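Bromodomain factor 2 protein (Trypanosoma cruzi, PDB 6NIM) probably recognises acetylated lysines, as on histone tails, through its bromodomain, the module for which the acetyl-lysine-site inhibitor bromosporine was designed. Local coordinates at residues Gln22-Asp27 against Val52-Ile57; Ala75-Ile80 against Ser102-Val107. One frame throughout, in Å; residues are numbered along the deposited sequence.

Contact 1: residues Gln22-Asp27 against Val52-Ile57; sequences QLWDKD and VDLSTI
In the bromodomain's left-handed bundle of four helices, the end of helix 13-26 meets the first turn of helix 54-62 here, and L54 is the residue that spans the gap. Its CD1 reaches the backbone of the other helix, 3.6 Å from W24 N, while CD2 lies 4.1 Å from L23 CB, so the two methyls of one fork touch neighbouring residues. L54 can do this because its CG stands anti to its own carbonyl carbon and the chain beyond is extended. W24 adds the edge of its indole. With CG anti to the backbone N (chi1 -175°) the ring swings across toward helix 54-62 and presents the rim of its six-membered half: CE3 is 3.9 Å from L54 CB, and CZ3 is 3.4 Å from S55 OG, which lies at the ring edge, in its plane. That hydroxyl is bonded to the carbonyl of H33, and H33 in turn stacks its ring on W24 and bonds through NE2 to W24 O. In bromodomains the segment joining these two helices is the long ZA loop, which forms one wall of the acetyl-lysine pocket; H33 belongs to that connection and ties it to both helices. The incoming turn of helix 54-62 is itself capped by D53. Its OD2 accepts from T56 N at 3.1 Å, the donor standing 43° out of the carboxylate plane, and from S55 N in a weak bond. Just after the helix end, D27 fastens the start of the loop, its carboxylate taking the backbone N-H groups of M31 and F32 and the side-chain amide of Q96.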
ATOM      1  N   GLN A  22     -16.316   6.960 -11.572  1.00 17.43           N
ATOM      2  CA  GLN A  22     -15.937   6.205 -12.794  1.00 18.24           C
ATOM      3  C   GLN A  22     -15.661   4.761 -12.375  1.00 16.94           C
ATOM      4  O   GLN A  22     -16.080   3.856 -13.094  1.00 18.03           O
ATOM      5  CB  GLN A  22     -14.695   6.784 -13.473  1.00 19.12           C
ATOM      6  CG  GLN A  22     -14.905   8.116 -14.180  1.00 22.40           C
ATOM      7  CD  GLN A  22     -15.833   8.047 -15.373  1.00 27.05           C
ATOM      8  OE1 GLN A  22     -15.674   7.214 -16.257  1.00 28.99           O
ATOM      9  NE2 GLN A  22     -16.783   8.971 -15.448  1.00 27.00           N
ATOM     10  N   LEU A  23     -14.977   4.568 -11.230  1.00 17.24           N
ATOM     11  CA  LEU A  23     -14.641   3.218 -10.709  1.00 15.72           C
ATOM     12  C   LEU A  23     -15.934   2.500 -10.321  1.00 17.22           C
ATOM     13  O   LEU A  23     -16.029   1.291 -10.549  1.00 17.97           O
ATOM     14  CB  LEU A  23     -13.679   3.337  -9.516  1.00 16.59           C
ATOM     15  CG  LEU A  23     -12.281   3.869  -9.846  1.00 16.31           C
ATOM     16  CD1 LEU A  23     -11.465   3.980  -8.577  1.00 18.05           C
ATOM     17  CD2 LEU A  23     -11.538   3.006 -10.875  1.00 17.35           C
ATOM     18  N   TRP A  24     -16.864   3.203  -9.673  1.00 16.75           N
ATOM     19  CA  TRP A  24     -18.188   2.660  -9.312  1.00 17.91           C
ATOM     20  C   TRP A  24     -18.859   2.028 -10.541  1.00 17.32           C
ATOM     21  O   TRP A  24     -19.337   0.914 -10.428  1.00 20.13           O
ATOM     22  CB  TRP A  24     -19.034   3.783  -8.713  1.00 19.70           C
ATOM     23  CG  TRP A  24     -20.361   3.335  -8.204  1.00 20.65           C
ATOM     24  CD1 TRP A  24     -21.491   3.122  -8.939  1.00 21.55           C
ATOM     25  CD2 TRP A  24     -20.716   3.120  -6.827  1.00 20.93           C
ATOM     26  NE1 TRP A  24     -22.520   2.766  -8.111  1.00 20.53           N
ATOM     27  CE2 TRP A  24     -22.078   2.750  -6.817  1.00 22.23           C
ATOM     28  CE3 TRP A  24     -20.017   3.197  -5.612  1.00 21.05           C
ATOM     29  CZ2 TRP A  24     -22.746   2.429  -5.637  1.00 21.39           C
ATOM     30  CZ3 TRP A  24     -20.681   2.894  -4.452  1.00 24.53           C
ATOM     31  CH2 TRP A  24     -22.024   2.511  -4.467  1.00 22.12           C
ATOM     32  N   ASP A  25     -18.894   2.746 -11.661  1.00 19.00           N
ATOM     33  CA  ASP A  25     -19.620   2.352 -12.895  1.00 20.19           C
ATOM     34  C   ASP A  25     -18.864   1.227 -13.599  1.00 21.86           C
ATOM     35  O   ASP A  25     -19.510   0.392 -14.253  1.00 20.82           O
ATOM     36  CB  ASP A  25     -19.822   3.547 -13.810  1.00 21.37           C
ATOM     37  CG  ASP A  25     -20.933   4.488 -13.357  1.00 23.07           C
ATOM     38  OD1 ASP A  25     -21.676   4.111 -12.457  1.00 25.87           O
ATOM     39  OD2 ASP A  25     -21.011   5.597 -13.886  1.00 26.28           O
ATOM     40  N   LYS A  26     -17.550   1.163 -13.421  1.00 21.28           N
ATOM     41  CA  LYS A  26     -16.722   0.110 -14.052  1.00 21.38           C
ATOM     42  C   LYS A  26     -16.705  -1.148 -13.191  1.00 22.24           C
ATOM     43  O   LYS A  26     -16.155  -2.180 -13.685  1.00 21.52           O
ATOM     44  CB  LYS A  26     -15.312   0.649 -14.316  1.00 23.46           C
ATOM     45  CG  LYS A  26     -15.248   1.618 -15.487  1.00 26.11           C
ATOM     46  CD  LYS A  26     -13.881   2.262 -15.644  1.00 29.39           C
ATOM     47  CE  LYS A  26     -13.933   3.645 -16.267  1.00 32.64           C
ATOM     48  NZ  LYS A  26     -13.960   3.600 -17.750  1.00 29.58           N
ATOM     49  N   ASP A  27     -17.209  -1.076 -11.951  1.00 20.22           N
ATOM     50  CA  ASP A  27     -17.277  -2.219 -11.005  1.00 20.63           C
ATOM     51  C   ASP A  27     -18.483  -3.113 -11.368  1.00 22.63           C
ATOM     52  O   ASP A  27     -19.492  -3.047 -10.701  1.00 23.44           O
ATOM     53  CB  ASP A  27     -17.335  -1.719  -9.558  1.00 18.94           C
ATOM     54  CG  ASP A  27     -17.400  -2.806  -8.498  1.00 19.34           C
ATOM     55  OD1 ASP A  27     -17.287  -4.021  -8.852  1.00 20.34           O
ATOM     56  OD2 ASP A  27     -17.602  -2.454  -7.328  1.00 17.40           O
ATOM     57  N   VAL A  52     -11.616  -1.017   3.078  1.00 22.96           N
ATOM     58  CA  VAL A  52     -12.044   0.261   2.457  1.00 22.78           C
ATOM     59  C   VAL A  52     -12.844  -0.104   1.210  1.00 21.38           C
ATOM     60  O   VAL A  52     -12.571  -1.161   0.580  1.00 22.25           O
ATOM     61  CB  VAL A  52     -10.843   1.179   2.179  1.00 25.79           C
ATOM     62  CG1 VAL A  52      -9.832   0.524   1.266  1.00 23.52           C
ATOM     63  CG2 VAL A  52     -11.265   2.536   1.627  1.00 28.71           C
ATOM     64  N   ASP A  53     -13.802   0.732   0.858  1.00 19.98           N
ATOM     65  CA  ASP A  53     -14.721   0.483  -0.278  1.00 18.37           C
ATOM     66  C   ASP A  53     -15.042   1.863  -0.885  1.00 17.56           C
ATOM     67  O   ASP A  53     -14.711   2.879  -0.220  1.00 17.20           O
ATOM     68  CB  ASP A  53     -15.973  -0.243   0.175  1.00 19.85           C
ATOM     69  CG  ASP A  53     -16.729   0.656   1.127  1.00 21.19           C
ATOM     70  OD1 ASP A  53     -16.293   0.736   2.303  1.00 19.97           O
ATOM     71  OD2 ASP A  53     -17.623   1.348   0.640  1.00 21.95           O
ATOM     72  N   LEU A  54     -15.611   1.905  -2.097  1.00 17.51           N
ATOM     73  CA  LEU A  54     -15.879   3.173  -2.826  1.00 16.76           C
ATOM     74  C   LEU A  54     -16.857   4.071  -2.045  1.00 17.82           C
ATOM     75  O   LEU A  54     -16.676   5.298  -2.110  1.00 18.19           O
ATOM     76  CB  LEU A  54     -16.410   2.873  -4.229  1.00 16.63           C
ATOM     77  CG  LEU A  54     -15.385   2.229  -5.182  1.00 17.43           C
ATOM     78  CD1 LEU A  54     -16.087   1.808  -6.471  1.00 18.66           C
ATOM     79  CD2 LEU A  54     -14.229   3.176  -5.452  1.00 18.70           C
ATOM     80  N   SER A  55     -17.839   3.510  -1.337  1.00 18.64           N
ATOM     81  CA  SER A  55     -18.827   4.322  -0.568  1.00 19.95           C
ATOM     82  C   SER A  55     -18.089   5.027   0.563  1.00 20.07           C
ATOM     83  O   SER A  55     -18.262   6.251   0.752  1.00 20.71           O
ATOM     84  CB  SER A  55     -19.992   3.503  -0.050  1.00 19.77           C
ATOM     85  OG  SER A  55     -20.854   3.165  -1.112  1.00 21.12           O
ATOM     86  N   THR A  56     -17.219   4.310   1.257  1.00 20.65           N
ATOM     87  CA  THR A  56     -16.422   4.834   2.389  1.00 20.70           C
ATOM     88  C   THR A  56     -15.470   5.908   1.847  1.00 21.13           C
ATOM     89  O   THR A  56     -15.287   6.976   2.508  1.00 20.18           O
ATOM     90  CB  THR A  56     -15.660   3.716   3.125  1.00 22.44           C
ATOM     91  OG1 THR A  56     -16.614   2.793   3.668  1.00 22.67           O
ATOM     92  CG2 THR A  56     -14.778   4.264   4.227  1.00 24.41           C
ATOM     93  N   ILE A  57     -14.807   5.647   0.709  1.00 19.55           N
ATOM     94  CA  ILE A  57     -13.865   6.644   0.145  1.00 19.10           C
ATOM     95  C   ILE A  57     -14.650   7.910  -0.278  1.00 20.07           C
ATOM     96  O   ILE A  57     -14.162   9.018  -0.028  1.00 19.42           O
ATOM     97  CB  ILE A  57     -13.069   6.028  -1.017  1.00 18.95           C
ATOM     98  CG1 ILE A  57     -12.117   4.926  -0.521  1.00 18.33           C
ATOM     99  CG2 ILE A  57     -12.343   7.135  -1.769  1.00 18.15           C
ATOM    100  CD1 ILE A  57     -11.561   4.054  -1.630  1.00 18.34           C
TER

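Contact 2: residues Ala75-Ile80 against Ser102-Val107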
ATOM      1  N   ALA A  75      -6.068   5.062  -1.122  1.00 18.91           N
ATOM      2  CA  ALA A  75      -7.262   4.405  -0.544  1.00 18.33           C
ATOM      3  C   ALA A  75      -7.865   3.465  -1.587  1.00 18.01           C
ATOM      4  O   ALA A  75      -8.181   2.314  -1.275  1.00 18.24           O
ATOM      5  CB  ALA A  75      -8.271   5.424  -0.071  1.00 19.31           C
ATOM      6  N   VAL A  76      -7.950   3.924  -2.826  1.00 17.35           N
ATOM      7  CA  VAL A  76      -8.441   3.056  -3.925  1.00 16.90           C
ATOM      8  C   VAL A  76      -7.461   1.890  -4.115  1.00 16.94           C
ATOM      9  O   VAL A  76      -7.898   0.717  -4.254  1.00 17.19           O
ATOM     10  CB  VAL A  76      -8.596   3.883  -5.212  1.00 16.83           C
ATOM     11  CG1 VAL A  76      -8.771   2.993  -6.427  1.00 17.24           C
ATOM     12  CG2 VAL A  76      -9.741   4.866  -5.085  1.00 16.65           C
ATOM     13  N   ALA A  77      -6.160   2.165  -4.099  1.00 17.25           N
ATOM     14  CA  ALA A  77      -5.143   1.088  -4.235  1.00 17.64           C
ATOM     15  C   ALA A  77      -5.343   0.059  -3.112  1.00 18.35           C
ATOM     16  O   ALA A  77      -5.323  -1.190  -3.354  1.00 17.21           O
ATOM     17  CB  ALA A  77      -3.771   1.709  -4.225  1.00 16.48           C
ATOM     18  N   GLN A  78      -5.597   0.510  -1.877  1.00 18.10           N
ATOM     19  CA  GLN A  78      -5.719  -0.429  -0.731  1.00 19.22           C
ATOM     20  C   GLN A  78      -6.960  -1.292  -0.928  1.00 18.81           C
ATOM     21  O   GLN A  78      -6.918  -2.502  -0.654  1.00 17.28           O
ATOM     22  CB  GLN A  78      -5.782   0.304   0.617  1.00 20.22           C
ATOM     23  CG  GLN A  78      -5.946  -0.667   1.778  1.00 20.09           C
ATOM     24  CD  GLN A  78      -4.670  -1.424   1.973  1.00 22.93           C
ATOM     25  OE1 GLN A  78      -3.648  -0.798   2.237  1.00 26.46           O
ATOM     26  NE2 GLN A  78      -4.717  -2.751   1.830  1.00 22.01           N
ATOM     27  N   MET A  79      -8.043  -0.690  -1.401  1.00 18.77           N
ATOM     28  CA  MET A  79      -9.301  -1.397  -1.738  1.00 18.88           C
ATOM     29  C   MET A  79      -9.006  -2.511  -2.742  1.00 18.07           C
ATOM     30  O   MET A  79      -9.498  -3.643  -2.575  1.00 17.85           O
ATOM     31  CB  MET A  79     -10.303  -0.410  -2.339  1.00 18.24           C
ATOM     32  CG  MET A  79     -11.622  -1.045  -2.703  1.00 18.59           C
ATOM     33  SD  MET A  79     -12.621   0.177  -3.586  1.00 18.46           S
ATOM     34  CE  MET A  79     -11.822   0.222  -5.182  1.00 18.24           C
ATOM     35  N   ILE A  80      -8.258  -2.196  -3.785  1.00 17.71           N
ATOM     36  CA  ILE A  80      -7.940  -3.190  -4.857  1.00 18.19           C
ATOM     37  C   ILE A  80      -7.037  -4.272  -4.254  1.00 18.25           C
ATOM     38  O   ILE A  80      -7.281  -5.453  -4.520  1.00 18.10           O
ATOM     39  CB  ILE A  80      -7.306  -2.471  -6.063  1.00 16.92           C
ATOM     40  CG1 ILE A  80      -8.316  -1.500  -6.708  1.00 16.82           C
ATOM     41  CG2 ILE A  80      -6.761  -3.475  -7.063  1.00 15.88           C
ATOM     42  CD1 ILE A  80      -7.746  -0.569  -7.715  1.00 15.79           C
ATOM     43  N   SER A 102      -4.750  -2.536 -12.834  1.00 17.31           N
ATOM     44  CA  SER A 102      -4.094  -2.113 -14.091  1.00 16.82           C
ATOM     45  C   SER A 102      -4.699  -0.834 -14.679  1.00 18.23           C
ATOM     46  O   SER A 102      -3.996  -0.224 -15.495  1.00 15.96           O
ATOM     47  CB  SER A 102      -4.156  -3.221 -15.105  1.00 20.24           C
ATOM     48  OG  SER A 102      -5.451  -3.256 -15.681  1.00 21.98           O
ATOM     49  N   ILE A 103      -5.933  -0.439 -14.327  1.00 15.89           N
ATOM     50  CA  ILE A 103      -6.587   0.753 -14.946  1.00 17.00           C
ATOM     51  C   ILE A 103      -6.824   1.896 -13.943  1.00 16.73           C
ATOM     52  O   ILE A 103      -7.176   2.985 -14.421  1.00 15.90           O
ATOM     53  CB  ILE A 103      -7.914   0.372 -15.628  1.00 17.30           C
ATOM     54  CG1 ILE A 103      -8.982  -0.037 -14.614  1.00 19.06           C
ATOM     55  CG2 ILE A 103      -7.715  -0.713 -16.659  1.00 17.83           C
ATOM     56  CD1 ILE A 103     -10.394  -0.004 -15.196  1.00 20.57           C
ATOM     57  N   TYR A 104      -6.676   1.718 -12.626  1.00 17.27           N
ATOM     58  CA  TYR A 104      -7.212   2.735 -11.677  1.00 17.08           C
ATOM     59  C   TYR A 104      -6.455   4.045 -11.915  1.00 16.97           C
ATOM     60  O   TYR A 104      -7.093   5.129 -11.893  1.00 14.93           O
ATOM     61  CB  TYR A 104      -7.274   2.266 -10.213  1.00 15.95           C
ATOM     62  CG  TYR A 104      -5.973   2.312  -9.444  1.00 15.86           C
ATOM     63  CD1 TYR A 104      -4.988   1.367  -9.669  1.00 16.57           C
ATOM     64  CD2 TYR A 104      -5.710   3.310  -8.529  1.00 17.19           C
ATOM     65  CE1 TYR A 104      -3.775   1.416  -9.006  1.00 16.77           C
ATOM     66  CE2 TYR A 104      -4.511   3.371  -7.840  1.00 18.10           C
ATOM     67  CZ  TYR A 104      -3.534   2.410  -8.070  1.00 17.64           C
ATOM     68  OH  TYR A 104      -2.324   2.450  -7.425  1.00 16.77           O
ATOM     69  N   LEU A 105      -5.132   3.992 -12.172  1.00 16.35           N
ATOM     70  CA  LEU A 105      -4.379   5.241 -12.391  1.00 16.26           C
ATOM     71  C   LEU A 105      -4.767   5.838 -13.749  1.00 16.94           C
ATOM     72  O   LEU A 105      -4.824   7.063 -13.872  1.00 17.26           O
ATOM     73  CB  LEU A 105      -2.870   4.979 -12.358  1.00 18.75           C
ATOM     74  CG  LEU A 105      -2.312   4.502 -11.026  1.00 21.53           C
ATOM     75  CD1 LEU A 105      -0.809   4.303 -11.175  1.00 23.90           C
ATOM     76  CD2 LEU A 105      -2.627   5.453  -9.880  1.00 22.23           C
ATOM     77  N   ASP A 106      -5.054   4.998 -14.728  1.00 16.48           N
ATOM     78  CA  ASP A 106      -5.523   5.469 -16.054  1.00 16.58           C
ATOM     79  C   ASP A 106      -6.844   6.253 -15.879  1.00 15.57           C
ATOM     80  O   ASP A 106      -7.002   7.345 -16.476  1.00 17.17           O
ATOM     81  CB  ASP A 106      -5.704   4.279 -16.992  1.00 16.59           C
ATOM     82  CG  ASP A 106      -5.836   4.714 -18.437  1.00 18.09           C
ATOM     83  OD1 ASP A 106      -4.865   5.335 -18.937  1.00 19.41           O
ATOM     84  OD2 ASP A 106      -6.938   4.517 -19.023  1.00 18.84           O
ATOM     85  N   VAL A 107      -7.745   5.716 -15.071  1.00 15.56           N
ATOM     86  CA  VAL A 107      -9.039   6.374 -14.709  1.00 15.52           C
ATOM     87  C   VAL A 107      -8.758   7.684 -13.978  1.00 16.41           C
ATOM     88  O   VAL A 107      -9.370   8.699 -14.355  1.00 15.68           O
ATOM     89  CB  VAL A 107      -9.973   5.454 -13.898  1.00 15.62           C
ATOM     90  CG1 VAL A 107     -11.280   6.158 -13.506  1.00 16.71           C
ATOM     91  CG2 VAL A 107     -10.286   4.212 -14.730  1.00 15.92           C
TER
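Y104 holds its CG between the backbone N and the carbonyl carbon (chi1 80°), an uncommon setting for an aromatic residue within a helix, and this extends the phenol across toward helix 69-86. I80 meets it with an extended chain: CG1 is anti to the carbonyl carbon and chi2 of 169° pushes CD1 outward to the root of the ring, 3.8 Å from Y104 CG and about as near to CB. V76, one turn earlier, supplies CG1, which rests 3.7 Å from Y104 CD2 as the valine and the tyrosine lie alongside, pointing opposite ways. Farther out along the phenol, the methyl of A77 sits 3.9 Å from Y104 CZ and 3.6 Å from Y104 OH. Three aliphatic groups are thus spread along the tyrosine from its CB to its hydroxyl, all approaching the ring obliquely. L105 of the same helix adds its CG over one face, offset toward the rim. Although the phenol is buried, its polar end is provided for: Y104 OH is hydrogen-bonded to the main-chain O of Y121, the last residue of the chain, and the methyl of A77 also touches Y121. The final residue therefore closes over the outer end of this contact. The local axes of 75-80 and 102-107 come no closer than 10.7 Å, nearly antiparallel at 161°, and the Y104 ring bridges that spacing. These are the third and fourth long helices of the bromodomain bundle, called B and C in this family. Helix 13-26 lies along the same core, where F19 packs on V76, and helix 54-62 reaches V76 through I57, while F100 and R101 of helix 92-110 continue the packing on I80.

How the contacts relate
Contact 1 and contact 2 lie in series along the chain, the first closing at helix 54-62 before the second opens on the next helix, 69-86. Between them they use all four long helices of the bromodomain bundle, two apiece and none shared. Their centres are about 10 Å apart, and they touch directly: L23 CD1 packs 3.6 Å from V76 CG1, and Q22 CB 3.5 Å from V107 CG1. On another side the backbone of V52 meets M79. Helix 13-26 thus leans on both helices of contact 2, merging the two pairs into one hydrophobic core of the bundle, whose connecting ZA and BC loops form the acetyl-lysine pocket in bromodomains.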